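Local coordinates for fiber protein 2 (Human adenovirus type 41, PDB 2BZV) that probably forms the trimeric spikes at the capsid vertices and helps attach the virion to its host cell through the knob domain, at residues T25-I30 with C85-S90; F135-N140 with A165-I170; T17-I22 with S102-F107. One frame throughout, in Å; residues are numbered along the deposited sequence. Where two conformers were deposited one is given.

All three interactions lie in the receptor-binding knob at the tip of the fiber. Interaction 1 (25-30 with 85-90) joins two loops, and interaction 2 (135-140 with 165-170) spans the two sheets of the sandwich on the other side of the chain's centre. The centres of interactions 1 and 2 are 19 Å apart and their nearest atoms about 11 Å. Interaction 3 (17-22 with 102-107) packs a loop against the first strand and touches both. Asn27 ND2 of interaction 1 lies 3.0 Å from Ser21 O. A probable hydrogen bond of 2.6 Å joins Tyr169 OH of interaction 2 to Phe107 O. Interactions 2 and 3 also share a sheet, through strands 165-170 and 18-20.

Interaction 1: residues T25-I30 with C85-S90; sequences TPNCSI and CALESS
Asn27 and Ser29 bind the backbone of 85-90 on the two sides of Cys28, which pairs with Leu87 in a single beta bridge. Glu88 N gives Asn27 O a nearly straight bond (2.8 Å, 175°). Ser29 N reaches Ala86 O at 2.9 Å, more bent at 147°. The same carbonyl takes a CA-H...O contact from Cys28 CA (3.2 Å), and a water 2.7 Å from Ser29 OG can also donate to Ala86 O. Alanine probably suits this turn because a side chain that stops at CB puts nothing further against Ser29 O, 3.3 Å from Ala86 CB.

Asn27 and Leu87 lie side by side and point the same way, Asn27 ND2 3.6 Å from Leu87 CD1. With chi1 at 67°, the Asn27 amide stands between backbone N and carbonyl carbon, where OD1 accepts from Leu38 N and ND2 bonds Thr91 OG1. The buried asparagine thus ties its loop to strand 36-45 and to Thr91. Ser29 OG is likewise bonded to Gln34 N.

Asn27 and Cys28 form a classic beta bulge opposite Ala36 at the start of strand 36-45. Cys28 and Leu87 pack on Leu38 of that strand, and Ala86 on Leu72 of strand 69-76.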
# COMPACT_ATOMS: atom_id res chain seq x y z
N THR A 25 -19.63 4.14 18.38
CA THR A 25 -19.76 3.48 19.68
C THR A 25 -18.98 2.17 19.69
O THR A 25 -18.59 1.67 18.64
CB THR A 25 -21.23 3.22 19.97
OG1 THR A 25 -21.81 2.50 18.86
CG2 THR A 25 -21.98 4.55 20.13
N PRO A 26 -18.73 1.59 20.87
CA PRO A 26 -17.96 0.35 20.91
C PRO A 26 -18.63 -0.77 20.14
O PRO A 26 -19.82 -0.99 20.24
CB PRO A 26 -17.89 0.02 22.41
CG PRO A 26 -18.20 1.28 23.11
CD PRO A 26 -19.12 2.05 22.22
N ASN A 27 -17.82 -1.49 19.35
CA ASN A 27 -18.33 -2.53 18.47
C ASN A 27 -17.50 -3.79 18.53
O ASN A 27 -17.60 -4.64 17.64
CB ASN A 27 -18.41 -2.02 17.02
CG ASN A 27 -17.02 -1.76 16.44
OD1 ASN A 27 -16.06 -1.57 17.19
ND2 ASN A 27 -16.93 -1.74 15.11
N CYS A 28 -16.69 -3.95 19.58
CA CYS A 28 -15.79 -5.08 19.65
C CYS A 28 -15.70 -5.51 21.11
O CYS A 28 -15.69 -4.67 22.01
CB CYS A 28 -14.43 -4.67 19.08
SG CYS A 28 -13.22 -5.99 18.93
N SER A 29 -15.62 -6.82 21.34
CA SER A 29 -15.61 -7.40 22.68
C SER A 29 -14.40 -8.30 22.85
O SER A 29 -14.38 -9.41 22.33
CB SER A 29 -16.89 -8.22 22.88
OG SER A 29 -18.04 -7.39 22.75
N ILE A 30 -13.38 -7.80 23.56
CA ILE A 30 -12.13 -8.56 23.73
C ILE A 30 -12.15 -9.32 25.06
O ILE A 30 -11.99 -10.54 25.06
CB ILE A 30 -10.91 -7.63 23.66
CG1 ILE A 30 -10.86 -6.88 22.32
CG2 ILE A 30 -9.64 -8.43 23.91
CD1 ILE A 30 -10.68 -7.79 21.11
N CYS A 85 -18.25 -13.54 16.19
CA CYS A 85 -16.90 -13.27 16.65
C CYS A 85 -16.91 -12.01 17.49
O CYS A 85 -17.99 -11.50 17.83
CB CYS A 85 -15.94 -13.17 15.46
SG CYS A 85 -16.23 -11.73 14.41
N ALA A 86 -15.73 -11.50 17.82
CA ALA A 86 -15.62 -10.35 18.71
C ALA A 86 -16.17 -9.06 18.10
O ALA A 86 -16.45 -8.12 18.84
CB ALA A 86 -14.18 -10.13 19.13
N LEU A 87 -16.26 -8.98 16.77
CA LEU A 87 -16.76 -7.79 16.09
C LEU A 87 -18.27 -7.87 15.97
O LEU A 87 -18.81 -8.86 15.50
CB LEU A 87 -16.16 -7.74 14.68
CG LEU A 87 -16.68 -6.62 13.75
CD1 LEU A 87 -16.46 -5.23 14.33
CD2 LEU A 87 -16.02 -6.75 12.38
N GLU A 88 -18.94 -6.78 16.34
CA GLU A 88 -20.39 -6.66 16.15
C GLU A 88 -20.72 -6.74 14.65
O GLU A 88 -20.37 -5.83 13.90
CB GLU A 88 -20.85 -5.32 16.78
CG GLU A 88 -22.31 -4.86 16.55
CD GLU A 88 -22.67 -3.56 17.31
OE1 GLU A 88 -22.90 -6.69 18.31
OE2 GLU A 88 -21.51 -6.74 20.03
N SER A 89 -21.40 -7.81 14.23
CA SER A 89 -21.61 -8.00 12.79
C SER A 89 -22.45 -6.90 12.14
O SER A 89 -22.27 -6.62 10.96
CB SER A 89 -22.23 -9.37 12.50
OG SER A 89 -23.53 -9.41 13.05
N SER A 90 -23.33 -6.25 12.90
CA SER A 90 -24.13 -5.19 12.33
C SER A 90 -23.30 -3.98 11.92
O SER A 90 -23.79 -3.11 11.21
CB SER A 90 -25.23 -4.75 13.30
OG SER A 90 -24.67 -4.11 14.42
O HOH W 1 -18.75 -6.94 20.21

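Interaction 2: residues F135-N140 with A165-I170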
# COMPACT_ATOMS: atom_id res chain seq x y z
N PHE A 135 2.90 -5.92 15.00
CA PHE A 135 1.60 -6.25 14.40
C PHE A 135 1.82 -7.38 13.43
O PHE A 135 2.82 -7.40 12.72
CB PHE A 135 1.04 -5.05 13.63
CG PHE A 135 -0.12 -5.38 12.72
CD1 PHE A 135 -1.40 -5.54 13.26
CD2 PHE A 135 0.03 -5.53 11.35
CE1 PHE A 135 -2.49 -5.84 12.46
CE2 PHE A 135 -1.06 -5.85 10.54
CZ PHE A 135 -2.33 -5.99 11.09
N SER A 136 0.88 -8.32 13.40
CA SER A 136 0.89 -9.32 12.36
C SER A 136 -0.53 -9.65 11.93
O SER A 136 -1.47 -9.48 12.72
CB SER A 136 1.61 -10.59 12.81
OG SER A 136 0.92 -11.19 13.89
N VAL A 137 -0.65 -10.14 10.70
CA VAL A 137 -1.90 -10.70 10.21
C VAL A 137 -1.59 -12.05 9.58
O VAL A 137 -0.63 -12.17 8.81
CB VAL A 137 -2.63 -9.73 9.23
CG1 VAL A 137 -1.75 -9.30 8.07
CG2 VAL A 137 -3.93 -10.37 8.75
N VAL A 138 -2.37 -13.06 9.97
CA VAL A 138 -2.29 -14.39 9.37
C VAL A 138 -3.61 -14.69 8.72
O VAL A 138 -4.69 -14.37 9.26
CB VAL A 138 -2.04 -15.39 10.68
CG1 VAL A 138 -2.24 -16.85 10.27
CG2 VAL A 138 -0.61 -15.12 11.30
N TYR A 139 -3.54 -15.28 7.54
CA TYR A 139 -4.71 -15.55 6.72
C TYR A 139 -5.14 -17.01 6.79
O TYR A 139 -4.31 -17.92 6.72
CB TYR A 139 -4.42 -15.16 5.27
CG TYR A 139 -3.99 -13.71 5.15
CD1 TYR A 139 -4.92 -12.68 5.30
CD2 TYR A 139 -2.66 -13.36 4.94
CE1 TYR A 139 -4.52 -11.34 5.21
CE2 TYR A 139 -2.26 -12.02 4.85
CZ TYR A 139 -3.20 -11.03 4.99
OH TYR A 139 -2.84 -9.70 4.91
N ASN A 140 -6.44 -17.20 6.91
CA ASN A 140 -7.07 -18.51 6.79
C ASN A 140 -6.59 -19.55 7.79
O ASN A 140 -6.51 -20.74 7.46
CB ASN A 140 -6.96 -19.01 5.33
CG ASN A 140 -7.71 -18.10 4.37
OD1 ASN A 140 -8.63 -17.38 4.77
ND2 ASN A 140 -7.35 -18.16 3.10
N ALA A 165 -2.41 0.07 11.45
CA ALA A 165 -1.60 -0.76 10.57
C ALA A 165 -2.27 -0.85 9.21
O ALA A 165 -3.49 -0.90 9.12
CB ALA A 165 -1.44 -2.16 11.16
N VAL A 166 -1.44 -0.90 8.18
CA VAL A 166 -1.88 -1.08 6.81
C VAL A 166 -1.30 -2.38 6.29
O VAL A 166 -0.12 -2.67 6.52
CB VAL A 166 -1.48 0.13 5.93
CG1 VAL A 166 -1.89 -0.08 4.49
CG2 VAL A 166 -2.09 1.40 6.50
N PHE A 167 -2.11 -3.18 5.61
CA PHE A 167 -1.68 -4.47 5.09
C PHE A 167 -2.32 -4.70 3.72
O PHE A 167 -3.24 -3.99 3.33
CB PHE A 167 -2.01 -5.61 6.07
CG PHE A 167 -3.49 -5.77 6.38
CD1 PHE A 167 -4.23 -6.76 5.76
CD2 PHE A 167 -4.10 -4.95 7.31
CE1 PHE A 167 -5.58 -6.91 6.04
CE2 PHE A 167 -5.45 -5.09 7.60
CZ PHE A 167 -6.19 -6.07 6.96
N CYS A 168 -1.81 -5.68 2.99
CA CYS A 168 -2.25 -5.94 1.62
C CYS A 168 -2.25 -7.46 1.40
O CYS A 168 -1.24 -8.09 1.75
CB CYS A 168 -1.29 -5.26 0.63
SG CYS A 168 -1.61 -5.62 -1.10
N TYR A 169 -3.29 -8.02 0.80
CA TYR A 169 -3.32 -9.45 0.52
C TYR A 169 -4.02 -9.72 -0.81
O TYR A 169 -4.67 -8.84 -1.39
CB TYR A 169 -3.98 -10.22 1.69
CG TYR A 169 -5.44 -9.86 1.87
CD1 TYR A 169 -6.45 -10.59 1.24
CD2 TYR A 169 -5.81 -8.79 2.68
CE1 TYR A 169 -7.79 -10.25 1.41
CE2 TYR A 169 -7.15 -8.44 2.85
CZ TYR A 169 -8.13 -9.18 2.20
OH TYR A 169 -9.45 -8.80 2.37
N ILE A 170 -3.85 -10.95 -1.29
CA ILE A 170 -4.44 -11.44 -2.52
C ILE A 170 -5.80 -12.08 -2.23
O ILE A 170 -5.91 -12.87 -1.28
CB ILE A 170 -3.53 -12.50 -3.17
CG1 ILE A 170 -2.10 -11.99 -3.34
CG2 ILE A 170 -4.13 -12.99 -4.49
CD1 ILE A 170 -1.96 -10.92 -4.36
O HOH W 2 -0.30 -9.26 4.17
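From Phe135 beside Ala165 to Tyr139 beside Tyr169, strands 135-139 and 165-170 run in the same general direction, their axes 8.8 Å apart and crossing at -31°. They belong to the two facing antiparallel sheets of the knob's beta sandwich, so side chains rather than backbone bonds join them.

At one end Ala165 CB sits over the centre of the Phe135 ring in a CH-pi contact, 3.6 Å from the centroid and almost on the ring normal. A residue as small as alanine lets the flat ring lie this close to the opposing strand. Val137 follows, its CG1 branch against Phe167 CB at 4.2 Å; the Phe167 ring continues inward onto Leu40 and Leu42 of strand 36-45. On the outer face of strand 165-170, Cys168 packs on Leu50 of a neighbouring subunit, linking this strand to the trimer.

Tyr139 spans the gap at the other end. Its CG is anti to the carbonyl carbon (chi1 -56°), and the ring reaches across until Tyr139 CZ meets Tyr169 CB at 3.5 Å. Tyr139 OH lies 3.4 Å from Phe167 CD1, which approaches at the edge of the tyrosine ring. The two tyrosine rings meet obliquely, planes 40° apart. Tyrosine also brings a polar end to this largely apolar interface: a water in the plane of the Tyr139 ring, 2.7 Å from Tyr139 OH, donates a hydrogen bond to Cys168 O at 2.8 Å.

Interaction 3: residues T17-I22 with S102-F107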
# COMPACT_ATOMS: atom_id res chain seq x y z
N THR A 17 -16.59 -1.82 -3.71
CA THR A 17 -15.14 -1.67 -3.53
C THR A 17 -14.71 -1.78 -2.06
O THR A 17 -13.57 -2.17 -1.79
CB THR A 17 -14.65 -0.28 -4.10
OG1 THR A 17 -15.10 0.79 -3.24
CG2 THR A 17 -15.18 -0.04 -5.57
N THR A 18 -15.58 -1.38 -1.14
CA THR A 18 -15.16 -1.12 0.23
C THR A 18 -16.03 -1.85 1.25
O THR A 18 -17.26 -1.75 1.20
CB THR A 18 -15.26 0.39 0.54
OG1 THR A 18 -14.48 1.13 -0.41
CG2 THR A 18 -14.77 0.72 1.93
N ILE A 19 -15.39 -2.53 2.19
CA ILE A 19 -16.05 -3.01 3.40
C ILE A 19 -15.41 -2.32 4.59
O ILE A 19 -14.18 -2.23 4.64
CB ILE A 19 -15.94 -4.53 3.56
CG1 ILE A 19 -16.57 -5.25 2.37
CG2 ILE A 19 -16.60 -4.97 4.87
CD1 ILE A 19 -16.30 -6.74 2.31
N TRP A 20 -16.20 -1.86 5.55
CA TRP A 20 -15.58 -1.32 6.76
C TRP A 20 -16.44 -1.60 7.98
O TRP A 20 -17.60 -2.00 7.87
CB TRP A 20 -15.21 0.16 6.60
CG TRP A 20 -16.33 1.15 6.49
CD1 TRP A 20 -17.69 0.94 6.57
CD2 TRP A 20 -16.16 2.55 6.28
NE1 TRP A 20 -18.36 2.14 6.43
CE2 TRP A 20 -17.44 3.14 6.25
CE3 TRP A 20 -15.04 3.38 6.10
CZ2 TRP A 20 -17.64 4.51 6.06
CZ3 TRP A 20 -15.23 4.75 5.92
CH2 TRP A 20 -16.53 5.29 5.90
N SER A 21 -15.85 -1.35 9.15
CA SER A 21 -16.52 -1.58 10.43
C SER A 21 -16.66 -0.29 11.22
O SER A 21 -16.66 -0.31 12.45
CB SER A 21 -15.77 -2.61 11.26
OG SER A 21 -14.50 -2.12 11.69
N ILE A 22 -16.82 0.84 10.53
CA ILE A 22 -16.86 2.11 11.23
C ILE A 22 -18.02 2.17 12.22
O ILE A 22 -19.13 1.76 11.91
CB ILE A 22 -16.89 3.31 10.25
CG1 ILE A 22 -16.39 4.58 10.94
CG2 ILE A 22 -18.27 3.50 9.63
CD1 ILE A 22 -16.17 5.75 9.99
N SER A 102 -22.47 -8.92 3.22
CA SER A 102 -22.77 -10.32 2.98
C SER A 102 -22.10 -10.82 1.70
O SER A 102 -21.88 -10.08 0.73
CB SER A 102 -24.28 -10.56 2.85
OG SER A 102 -24.81 -9.68 1.89
N ASN A 103 -21.80 -12.11 1.69
CA ASN A 103 -21.33 -12.83 0.51
C ASN A 103 -20.12 -12.17 -0.13
O ASN A 103 -20.01 -12.11 -1.37
CB ASN A 103 -22.47 -13.01 -0.48
CG ASN A 103 -23.62 -13.80 0.13
OD1 ASN A 103 -24.78 -13.42 0.05
ND2 ASN A 103 -23.29 -14.91 0.79
N ALA A 104 -19.19 -11.71 0.70
CA ALA A 104 -18.03 -10.95 0.21
C ALA A 104 -16.89 -11.88 -0.18
O ALA A 104 -15.73 -11.68 0.22
CB ALA A 104 -17.59 -9.96 1.26
N LEU A 105 -17.19 -12.89 -0.99
CA LEU A 105 -16.19 -13.90 -1.35
C LEU A 105 -14.94 -13.30 -1.97
O LEU A 105 -13.83 -13.75 -1.69
CB LEU A 105 -16.82 -14.92 -2.31
CG LEU A 105 -15.91 -16.09 -2.73
CD1 LEU A 105 -15.36 -16.86 -1.53
CD2 LEU A 105 -16.67 -17.00 -3.69
N THR A 106 -15.10 -12.28 -2.81
CA THR A 106 -13.95 -11.72 -3.53
C THR A 106 -13.14 -10.74 -2.68
O THR A 106 -12.18 -10.16 -3.19
CB THR A 106 -14.35 -11.07 -4.87
OG1 THR A 106 -15.18 -9.93 -4.62
CG2 THR A 106 -15.07 -12.07 -5.77
N PHE A 107 -13.50 -10.59 -1.41
CA PHE A 107 -12.65 -9.92 -0.42
C PHE A 107 -11.93 -10.93 0.47
O PHE A 107 -11.14 -10.53 1.33
CB PHE A 107 -13.47 -8.99 0.47
CG PHE A 107 -13.97 -7.74 -0.20
CD1 PHE A 107 -13.40 -6.51 0.10
CD2 PHE A 107 -15.02 -7.77 -1.11
CE1 PHE A 107 -13.86 -5.34 -0.49
CE2 PHE A 107 -15.49 -6.60 -1.71
CZ PHE A 107 -14.90 -5.39 -1.40
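Ala104 and Phe107 receive the end of Ile19, bringing the long loop that follows strand 93-94 against strand 18-20 of the knob's beta sandwich. The loop approaches this strand with side chains, and no hydrogen bond crosses the contact.

The loop is anchored first at Ser102, whose carbonyl oxygen is bonded to Tyr94 OH of the adjoining strand 93-94. The chain then turns sharply at Ala104, the centre of an inverse gamma turn, whose closing bond from Leu105 N to Asn103 O is weak. Here the side chain is a single methyl directed at the strand, and Ala104 CB meets Ile19 CD1 at 3.6 Å. Alanine fits the place: a methyl is enough to touch both Ile19 CD1 and Tyr94, and adds nothing that would hold the loop off.

Leu105 and Thr106 carry the backbone through a 3-10 turn, with Phe107 N bonded to Ala104 O at 3.0 Å. This fold of the chain delivers Phe107 to the same side as Ala104, so that one isoleucine serves both. Ile19 reaches them with an extended outer arm, CD1 anti to CA (chi2 170°), which sets that terminal methyl over the middle of the phenyl face. The CH-pi contact measures 3.6 Å to the centroid, only 14° from the normal. Farther back, Ile19 CG1 lies 3.9 Å from Phe107 CE1. A beta-branched chain with an extended ethyl arm and a broad flat ring thus complement each other in a buried place.

Strand 18-20 is held in its sheet by backbone bonds, Ile19 with Leu42 among them, and Thr18 OG1 is bonded to Ala47 N of a neighbouring subunit. The Phe107 ring ends against the backbone that leads into this strand: Thr17 O lies at the ring's edge, near its plane, 3.4 Å from CE1 of Phe107.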